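Uncharacterized protein (Mycobacterium tuberculosis, PDB 3KFW) is of unknown function but, as a PaaX-like protein with a helix-turn-helix family domain, probably acts as a DNA-binding transcriptional regulator. Local coordinates at residues Arg41-Leu44 / Thr45-Gly49; Leu62-Arg65 / Leu66-Arg69; Ala105-Thr108 / Cys109-Lys113; Thr224-Ala227 / Lys228-Asp231. One frame throughout, in Å; residues are numbered along the deposited sequence.

All four contacts are local, between side chains a few residues apart: three lie along helices, contact 2 at a helix start. They follow one another along the chain, and none touches another. Contacts 1 and 2 both involve the PaaX-like N-terminal region: contact 1 lies on helix 37-49, contact 2 runs from the end of strand 59-62 into helix 64-77, and their centres lie about 15 Å apart. Contact 3 is in the Cas2-like central domain, its centre about 23 Å from that of contact 2 and about 33 Å from that of contact 1. Contact 4, near the C-terminus, folds back towards the N-terminal helices; its nearest atoms come within about 8 Å of contact 2, while its centre is about 35 Å from that of contact 3.

Contact 1 (Arg41-Leu44 / Thr45-Gly49); sequences RVAL and TRMVG
Thr45 turns its hydroxyl back along helix 37-49, and OG1 donates to the carbonyl O of Arg41 at 3.0 Å. The group gets there because OG1 sits beside the residue's own backbone N (chi1 -52°). Thr45 N bonds to Arg41 O as well, at 3.1 Å, so one oxygen is gripped twice, by donors that come from opposite faces of its carbonyl plane. The Arg41 guanidinium has its own partner one turn back, NE forming a salt bridge with Glu37.

On another flank the side chains of Val42 and Arg46 run slantwise to each other: Val42 CG1 meets the guanidinium at its edge, 3.9 Å from Arg46 NH1. Both residues also pack on Thr179 of the second subunit.

Met47, a selenomethionine, bends at chi3 (-89°), which brings its CE back over the previous turn. There Met47 CE lies 3.5 Å from Ala43 CB and 3.9 Å from Leu44 CD2. Leu44 and Met47 continue inward onto Leu53, with Val9, Leu26 and Tyr60 around them. This helix probably sits where winged helix-turn-helix proteins commonly carry the recognition helix, yet its chemistry is split: a greasy flank buried, and a polar flank where Arg46 here packs against the second subunit.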
loop_
_atom_site.group_PDB
_atom_site.type_symbol
_atom_site.label_atom_id
_atom_site.label_comp_id
_atom_site.label_asym_id
_atom_site.label_seq_id
_atom_site.Cartn_x
_atom_site.Cartn_y
_atom_site.Cartn_z
ATOM N N ARG A 41 -33.291 39.087 -13.442
ATOM C CA ARG A 41 -34.620 38.546 -13.707
ATOM C C ARG A 41 -34.461 37.243 -14.466
ATOM O O ARG A 41 -35.122 36.270 -14.167
ATOM C CB ARG A 41 -35.511 39.544 -14.455
ATOM C CG ARG A 41 -36.059 40.681 -13.574
ATOM C CD ARG A 41 -37.054 41.618 -14.332
ATOM N NE ARG A 41 -37.534 42.748 -13.511
ATOM C CZ ARG A 41 -38.470 42.664 -12.556
ATOM N NH1 ARG A 41 -39.046 41.499 -12.270
ATOM N NH2 ARG A 41 -38.823 43.752 -11.864
ATOM N N VAL A 42 -33.532 37.196 -15.411
ATOM C CA VAL A 42 -33.261 35.923 -16.071
ATOM C C VAL A 42 -32.706 34.868 -15.108
ATOM O O VAL A 42 -33.026 33.680 -15.233
ATOM C CB VAL A 42 -32.422 36.085 -17.333
ATOM C CG1 VAL A 42 -31.790 34.750 -17.745
ATOM C CG2 VAL A 42 -33.315 36.630 -18.442
ATOM N N ALA A 43 -31.900 35.300 -14.142
ATOM C CA ALA A 43 -31.391 34.387 -13.144
ATOM C C ALA A 43 -32.535 33.874 -12.225
ATOM O O ALA A 43 -32.726 32.669 -12.091
ATOM C CB ALA A 43 -30.301 35.063 -12.354
ATOM N N LEU A 44 -33.284 34.777 -11.593
ATOM C CA LEU A 44 -34.383 34.377 -10.709
ATOM C C LEU A 44 -35.297 33.351 -11.386
ATOM O O LEU A 44 -35.577 32.294 -10.823
ATOM C CB LEU A 44 -35.188 35.589 -10.272
ATOM C CG LEU A 44 -34.409 36.567 -9.406
ATOM C CD1 LEU A 44 -35.220 37.811 -9.136
ATOM C CD2 LEU A 44 -34.007 35.903 -8.088
ATOM N N THR A 45 -35.741 33.662 -12.602
ATOM C CA THR A 45 -36.527 32.725 -13.398
ATOM C C THR A 45 -35.788 31.394 -13.632
ATOM O O THR A 45 -36.357 30.313 -13.440
ATOM C CB THR A 45 -37.011 33.370 -14.749
ATOM O OG1 THR A 45 -37.669 34.626 -14.478
ATOM C CG2 THR A 45 -37.988 32.437 -15.488
ATOM N N ARG A 46 -34.514 31.456 -14.019
ATOM C CA ARG A 46 -33.755 30.209 -14.172
ATOM C C ARG A 46 -33.707 29.376 -12.858
ATOM O O ARG A 46 -33.892 28.149 -12.882
ATOM C CB ARG A 46 -32.378 30.492 -14.710
ATOM C CG ARG A 46 -31.604 29.259 -15.086
ATOM C CD ARG A 46 -30.205 29.676 -15.451
ATOM N NE ARG A 46 -30.277 30.645 -16.532
ATOM C CZ ARG A 46 -29.787 30.455 -17.754
ATOM N NH1 ARG A 46 -29.917 31.409 -18.667
ATOM N NH2 ARG A 46 -29.144 29.331 -18.062
HETATM N N MSE A 47 -33.500 30.047 -11.721
HETATM C CA MSE A 47 -33.329 29.363 -10.439
HETATM C C MSE A 47 -34.591 28.656 -9.961
HETATM O O MSE A 47 -34.511 27.493 -9.528
HETATM C CB MSE A 47 -32.866 30.341 -9.392
HETATM C CG MSE A 47 -31.382 30.622 -9.435
HETATM SE SE MSE A 47 -30.908 32.082 -8.186
HETATM C CE MSE A 47 -31.120 33.608 -9.331
ATOM N N VAL A 48 -35.729 29.377 -10.028
ATOM C CA VAL A 48 -37.080 28.851 -9.831
ATOM C C VAL A 48 -37.363 27.643 -10.706
ATOM O O VAL A 48 -38.043 26.721 -10.275
ATOM C CB VAL A 48 -38.169 29.907 -10.175
ATOM C CG1 VAL A 48 -39.531 29.252 -10.267
ATOM C CG2 VAL A 48 -38.222 30.998 -9.146
ATOM N N GLY A 49 -36.884 27.673 -11.948
ATOM C CA GLY A 49 -37.095 26.570 -12.886
ATOM C C GLY A 49 -36.248 25.362 -12.537
ATOM O O GLY A 49 -36.655 24.223 -12.755
#

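Contact 2 (Leu62-Arg65 / Leu66-Arg69)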
loop_
_atom_site.group_PDB
_atom_site.type_symbol
_atom_site.label_atom_id
_atom_site.label_comp_id
_atom_site.label_asym_id
_atom_site.label_seq_id
_atom_site.Cartn_x
_atom_site.Cartn_y
_atom_site.Cartn_z
ATOM N N LEU A 62 -35.806 31.063 -0.617
ATOM C CA LEU A 62 -35.113 29.807 -0.940
ATOM C C LEU A 62 -36.055 28.570 -0.992
ATOM O O LEU A 62 -36.966 28.447 -0.215
ATOM C CB LEU A 62 -33.968 29.557 0.092
ATOM C CG LEU A 62 -32.480 29.973 -0.135
ATOM C CD1 LEU A 62 -32.274 31.277 -0.911
ATOM C CD2 LEU A 62 -31.659 29.996 1.181
ATOM N N SER A 63 -35.759 27.643 -1.889
ATOM C CA SER A 63 -36.284 26.278 -1.897
ATOM C C SER A 63 -35.991 25.490 -0.636
ATOM O O SER A 63 -34.894 25.634 -0.048
ATOM C CB SER A 63 -35.571 25.523 -3.004
ATOM O OG SER A 63 -36.340 24.407 -3.368
ATOM N N ASP A 64 -36.902 24.590 -0.263
ATOM C CA ASP A 64 -36.673 23.714 0.886
ATOM C C ASP A 64 -35.402 22.852 0.777
ATOM O O ASP A 64 -34.688 22.682 1.776
ATOM C CB ASP A 64 -37.912 22.887 1.241
ATOM C CG ASP A 64 -38.888 23.651 2.168
ATOM O OD1 ASP A 64 -38.428 24.232 3.191
ATOM O OD2 ASP A 64 -40.121 23.666 1.885
ATOM N N ARG A 65 -35.094 22.360 -0.429
ATOM C CA ARG A 65 -33.848 21.605 -0.654
ATOM C C ARG A 65 -32.550 22.455 -0.733
ATOM O O ARG A 65 -31.463 21.952 -0.428
ATOM C CB ARG A 65 -33.976 20.599 -1.823
ATOM C CG ARG A 65 -33.350 21.016 -3.162
ATOM C CD ARG A 65 -33.724 20.023 -4.297
ATOM N NE ARG A 65 -33.144 20.418 -5.589
ATOM C CZ ARG A 65 -33.813 20.978 -6.602
ATOM N NH1 ARG A 65 -35.121 21.220 -6.512
ATOM N NH2 ARG A 65 -33.161 21.297 -7.716
ATOM N N LEU A 66 -32.656 23.729 -1.116
ATOM C CA LEU A 66 -31.515 24.643 -0.971
ATOM C C LEU A 66 -31.286 25.049 0.470
ATOM O O LEU A 66 -30.132 25.172 0.921
ATOM C CB LEU A 66 -31.614 25.868 -1.857
ATOM C CG LEU A 66 -30.491 25.824 -2.881
ATOM C CD1 LEU A 66 -30.465 24.500 -3.709
ATOM C CD2 LEU A 66 -30.536 27.038 -3.771
ATOM N N LEU A 67 -32.402 25.204 1.178
ATOM C CA LEU A 67 -32.415 25.534 2.588
ATOM C C LEU A 67 -31.762 24.456 3.486
ATOM O O LEU A 67 -30.940 24.782 4.353
ATOM C CB LEU A 67 -33.851 25.814 3.027
ATOM C CG LEU A 67 -33.968 26.488 4.381
ATOM C CD1 LEU A 67 -33.519 27.935 4.264
ATOM C CD2 LEU A 67 -35.400 26.349 4.970
ATOM N N ALA A 68 -32.150 23.197 3.261
ATOM C CA ALA A 68 -31.539 22.027 3.893
ATOM C C ALA A 68 -30.078 21.841 3.494
ATOM O O ALA A 68 -29.299 21.345 4.297
ATOM C CB ALA A 68 -32.343 20.740 3.600
ATOM N N ARG A 69 -29.727 22.222 2.261
ATOM C CA ARG A 69 -28.317 22.282 1.805
ATOM C C ARG A 69 -27.528 23.368 2.551
ATOM O O ARG A 69 -26.395 23.144 2.918
ATOM C CB ARG A 69 -28.230 22.474 0.259
ATOM C CG ARG A 69 -27.046 23.374 -0.286
ATOM C CD ARG A 69 -26.015 22.643 -1.170
ATOM N NE ARG A 69 -26.600 22.060 -2.388
ATOM C CZ ARG A 69 -26.982 22.740 -3.480
ATOM N NH1 ARG A 69 -26.859 24.069 -3.560
ATOM N NH2 ARG A 69 -27.499 22.082 -4.513
#
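Leu67 N donates to Ser63 O at 2.8 Å, and with this bond the first turn of helix 64-77 closes. Two more backbone bonds follow: Ala68 N to Asp64 O at 3.0 Å, and Arg69 N to Arg65 O, longer at 3.2 Å. Side chains add bonds of their own. Ser63 holds the N-cap position, yet its OG bonds backward to Gly51 O, and Arg65, extended from CG to NE, gives NH2 to Ala50 O.

The apolar pair is Leu62 with Leu67. With CG anti to the backbone N (chi1 -166°), the Leu67 side chain reaches back beside the start of the turn, where Leu67 CD1 meets Leu62 CD2 at 4.1 Å, the two chains crossing almost perpendicularly. The other methyl, Leu67 CD2, lies beside a carboxylate, 4.1 Å from Asp64 OD1, and these two side chains run alongside, pointing the same way.

Charge enters through Arg69, which is doubly bent and brings its NH1 close to Arg6, a like charge.

Around this turn, Leu62 ends strand 59-62 and packs with Leu66 on Leu10 of helix 5-13. The helix therefore leaves the strand hairpin with its first turn braced against helix 5-13 and against the link from helix 37-49 to strand 53-56.

Contact 3 (Ala105-Thr108 / Cys109-Lys113)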
loop_
_atom_site.group_PDB
_atom_site.type_symbol
_atom_site.label_atom_id
_atom_site.label_comp_id
_atom_site.label_asym_id
_atom_site.label_seq_id
_atom_site.Cartn_x
_atom_site.Cartn_y
_atom_site.Cartn_z
ATOM N N ALA A 105 -14.093 8.365 -4.846
ATOM C CA ALA A 105 -15.181 8.734 -3.915
ATOM C C ALA A 105 -14.774 8.368 -2.511
ATOM O O ALA A 105 -15.080 9.099 -1.594
ATOM C CB ALA A 105 -16.543 8.091 -4.294
ATOM N N LEU A 106 -14.045 7.274 -2.313
ATOM C CA LEU A 106 -13.514 7.023 -0.961
ATOM C C LEU A 106 -12.633 8.183 -0.455
ATOM O O LEU A 106 -12.839 8.614 0.677
ATOM C CB LEU A 106 -12.813 5.671 -0.865
ATOM C CG LEU A 106 -12.162 5.395 0.487
ATOM C CD1 LEU A 106 -13.229 5.330 1.568
ATOM C CD2 LEU A 106 -11.373 4.091 0.438
ATOM N N ARG A 107 -11.684 8.713 -1.260
ATOM C CA ARG A 107 -10.828 9.837 -0.782
ATOM C C ARG A 107 -11.753 11.014 -0.469
ATOM O O ARG A 107 -11.711 11.569 0.619
ATOM C CB ARG A 107 -9.702 10.329 -1.758
ATOM C CG ARG A 107 -8.746 9.258 -2.305
ATOM C CD ARG A 107 -7.446 9.803 -2.990
ATOM N NE ARG A 107 -6.740 10.557 -1.992
ATOM C CZ ARG A 107 -5.826 10.040 -1.160
ATOM N NH1 ARG A 107 -5.294 10.846 -0.261
ATOM N NH2 ARG A 107 -5.474 8.739 -1.190
ATOM N N THR A 108 -12.584 11.383 -1.419
ATOM C CA THR A 108 -13.539 12.457 -1.215
ATOM C C THR A 108 -14.383 12.273 0.022
ATOM O O THR A 108 -14.718 13.253 0.674
ATOM C CB THR A 108 -14.454 12.529 -2.414
ATOM O OG1 THR A 108 -13.592 12.548 -3.537
ATOM C CG2 THR A 108 -15.308 13.799 -2.418
ATOM N N CYS A 109 -14.715 11.028 0.347
ATOM C CA CYS A 109 -15.472 10.733 1.551
ATOM C C CYS A 109 -14.622 10.881 2.840
ATOM O O CYS A 109 -15.076 11.463 3.811
ATOM C CB CYS A 109 -16.104 9.340 1.455
ATOM S SG CYS A 109 -17.154 8.922 2.852
HETATM N N MSE A 110 -13.406 10.356 2.858
HETATM C CA MSE A 110 -12.504 10.614 3.991
HETATM C C MSE A 110 -12.263 12.119 4.224
HETATM O O MSE A 110 -12.337 12.583 5.354
HETATM C CB MSE A 110 -11.200 9.870 3.813
HETATM C CG MSE A 110 -11.372 8.366 3.742
HETATM SE SE MSE A 110 -12.118 7.649 5.399
HETATM C CE MSE A 110 -11.413 5.849 5.279
ATOM N N HIS A 111 -12.047 12.897 3.159
ATOM C CA HIS A 111 -11.827 14.354 3.311
ATOM C C HIS A 111 -13.033 15.083 3.901
ATOM O O HIS A 111 -12.872 15.898 4.829
ATOM C CB HIS A 111 -11.326 15.019 2.011
ATOM C CG HIS A 111 -9.958 14.562 1.602
ATOM N ND1 HIS A 111 -8.943 14.338 2.518
ATOM C CD2 HIS A 111 -9.434 14.280 0.380
ATOM C CE1 HIS A 111 -7.858 13.943 1.873
ATOM N NE2 HIS A 111 -8.133 13.890 0.578
ATOM N N HIS A 112 -14.221 14.759 3.384
ATOM C CA HIS A 112 -15.481 15.319 3.857
ATOM C C HIS A 112 -15.776 15.071 5.346
ATOM O O HIS A 112 -16.357 15.912 6.013
ATOM C CB HIS A 112 -16.657 14.810 2.988
ATOM C CG HIS A 112 -17.991 15.384 3.376
ATOM N ND1 HIS A 112 -18.452 16.598 2.898
ATOM C CD2 HIS A 112 -18.978 14.902 4.178
ATOM C CE1 HIS A 112 -19.660 16.840 3.388
ATOM N NE2 HIS A 112 -20.000 15.828 4.171
ATOM N N LYS A 113 -15.437 13.897 5.841
ATOM C CA LYS A 113 -15.604 13.598 7.267
ATOM C C LYS A 113 -14.360 13.991 8.081
ATOM O O LYS A 113 -14.239 13.626 9.242
ATOM C CB LYS A 113 -15.832 12.109 7.424
ATOM C CG LYS A 113 -17.112 11.657 6.830
ATOM C CD LYS A 113 -17.233 10.162 6.998
ATOM C CE LYS A 113 -18.520 9.667 6.291
ATOM N NZ LYS A 113 -19.644 9.747 7.234
#
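Ala105 starts the ladder by accepting Cys109 N at its O, 2.8 Å away; Cys109 CB comes to 3.2 Å from the same oxygen.

Leu106 follows, taking Met110 N at its O, also at 2.8 Å. Its side chain runs alongside that of Met110, a selenomethionine, and points the same way. Leu106 CD1 touches both CG and CE of Met110, each at 4.2 Å, since Met110 curls at chi2 (-62°) and keeps its end close to the leucine.

At Arg107 the carbonyl O receives His111 N at 2.9 Å. Farther out, Arg107 NH1 lies 4.2 Å from His111 NE2, with no bond between them. The guanidinium is instead paired with Glu117, and the imidazole makes an edge-to-face stack with Trp123. Arg107 also lies near its own counterpart in the second subunit, where two like charges approach.

Thr108 closes the walk: O accepts His112 N at 3.1 Å, while OG1 turns back to Ala104 O. Past His112 the chain leaves helical geometry at Lys113.

Met110 and Arg107 both rest on Trp123 of strand 122-126, so helix 100-112 lies on an antiparallel sheet with strand order 2-3-1-4, consistent with the ferredoxin-like fold of Cas2-type domains.

Contact 4 (Thr224-Ala227 / Lys228-Asp231); sequences TAMA and KRRD
Ala227 lies under the guanidinium of Arg230. That side chain leaves with CG anti to the backbone N (chi1 -174°) and bends at chi3 (53°), which swings the planar group back along the helix until Ala227 CA sits 3.7 Å from its plane, toward the rim. Arg230 NH1 comes within 3.6 Å of Ala227 CB. From there NH2 goes on to the carbonyls of Val12 and Leu14, at the end of helix 5-13.

Arg229 adopts a different shape, its CG beside the backbone N and the bend again at chi3 (73°). Its guanidinium meets Asp32 in a salt bridge and also bonds to Leu29 O. In this way helix 212-234, the last of the PaaX-like C-terminal domain, puts two neighbouring arginines onto the N-terminal helix-turn-helix region, where each reaches carbonyl oxygen near a helix end. The selenomethionine Met226 runs beside Arg229, both touching Phe33, but the modelled approach of their ends is doubtful.

Lys228 is fully extended and leads away, while its N bonds to Thr224 O at 2.9 Å. One turn on, Arg230 N and Asp231 N make only weak bonds to Ala227 O; Asp231 N has a shorter one to Lys228 O at 3.1 Å. The Asp231 carboxylate turns back to lie off the end of the Ala227 carbonyl, OD1 3.2 Å from Ala227 O, an unfavourable approach of two acceptors.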
loop_
_atom_site.group_PDB
_atom_site.type_symbol
_atom_site.label_atom_id
_atom_site.label_comp_id
_atom_site.label_asym_id
_atom_site.label_seq_id
_atom_site.Cartn_x
_atom_site.Cartn_y
_atom_site.Cartn_z
ATOM N N THR A 224 -23.717 38.761 8.754
ATOM C CA THR A 224 -24.465 39.771 9.490
ATOM C C THR A 224 -24.656 41.058 8.680
ATOM O O THR A 224 -25.786 41.568 8.607
ATOM C CB THR A 224 -23.812 40.078 10.876
ATOM O OG1 THR A 224 -23.621 38.853 11.569
ATOM C CG2 THR A 224 -24.699 40.961 11.726
ATOM N N ALA A 225 -23.582 41.584 8.085
ATOM C CA ALA A 225 -23.685 42.781 7.217
ATOM C C ALA A 225 -24.635 42.554 6.049
ATOM O O ALA A 225 -25.371 43.467 5.650
ATOM C CB ALA A 225 -22.308 43.225 6.700
HETATM N N MSE A 226 -24.609 41.329 5.523
HETATM C CA MSE A 226 -25.488 40.878 4.439
HETATM C C MSE A 226 -26.971 40.926 4.853
HETATM O O MSE A 226 -27.800 41.514 4.149
HETATM C CB MSE A 226 -25.077 39.453 4.006
HETATM C CG MSE A 226 -24.847 39.207 2.502
HETATM SE SE MSE A 226 -23.832 40.596 1.506
HETATM C CE MSE A 226 -25.352 41.343 0.574
ATOM N N ALA A 227 -27.288 40.332 6.004
ATOM C CA ALA A 227 -28.647 40.300 6.534
ATOM C C ALA A 227 -29.141 41.675 6.928
ATOM O O ALA A 227 -30.329 41.969 6.779
ATOM C CB ALA A 227 -28.753 39.342 7.699
ATOM N N LYS A 228 -28.234 42.521 7.403
ATOM C CA LYS A 228 -28.598 43.892 7.776
ATOM C C LYS A 228 -29.006 44.793 6.565
ATOM O O LYS A 228 -29.947 45.588 6.660
ATOM C CB LYS A 228 -27.476 44.517 8.607
ATOM C CG LYS A 228 -27.784 45.912 9.109
ATOM C CD LYS A 228 -26.598 46.462 9.896
ATOM C CE LYS A 228 -26.747 47.970 10.176
ATOM N NZ LYS A 228 -25.445 48.445 10.751
ATOM N N ARG A 229 -28.309 44.640 5.433
ATOM C CA ARG A 229 -28.629 45.329 4.171
ATOM C C ARG A 229 -30.045 45.044 3.691
ATOM O O ARG A 229 -30.687 45.886 3.052
ATOM C CB ARG A 229 -27.680 44.878 3.070
ATOM C CG ARG A 229 -26.318 45.501 3.120
ATOM C CD ARG A 229 -25.449 45.007 1.987
ATOM N NE ARG A 229 -25.830 45.574 0.687
ATOM C CZ ARG A 229 -26.308 44.874 -0.354
ATOM N NH1 ARG A 229 -26.481 43.547 -0.273
ATOM N NH2 ARG A 229 -26.615 45.507 -1.492
ATOM N N ARG A 230 -30.512 43.836 3.991
ATOM C CA ARG A 230 -31.793 43.339 3.541
ATOM C C ARG A 230 -32.921 43.758 4.470
ATOM O O ARG A 230 -34.084 43.661 4.098
ATOM C CB ARG A 230 -31.720 41.822 3.411
ATOM C CG ARG A 230 -32.919 41.181 2.827
ATOM C CD ARG A 230 -32.935 39.687 3.005
ATOM N NE ARG A 230 -32.752 39.256 4.383
ATOM C CZ ARG A 230 -31.815 38.392 4.731
ATOM N NH1 ARG A 230 -31.655 38.024 5.988
ATOM N NH2 ARG A 230 -31.020 37.895 3.793
ATOM N N ASP A 231 -32.595 44.237 5.667
ATOM C CA ASP A 231 -33.606 44.856 6.536
ATOM C C ASP A 231 -33.694 46.334 6.243
ATOM O O ASP A 231 -34.770 46.918 6.310
ATOM C CB ASP A 231 -33.272 44.670 8.014
ATOM C CG ASP A 231 -32.890 43.244 8.350
ATOM O OD1 ASP A 231 -33.362 42.311 7.663
ATOM O OD2 ASP A 231 -32.096 43.050 9.290
#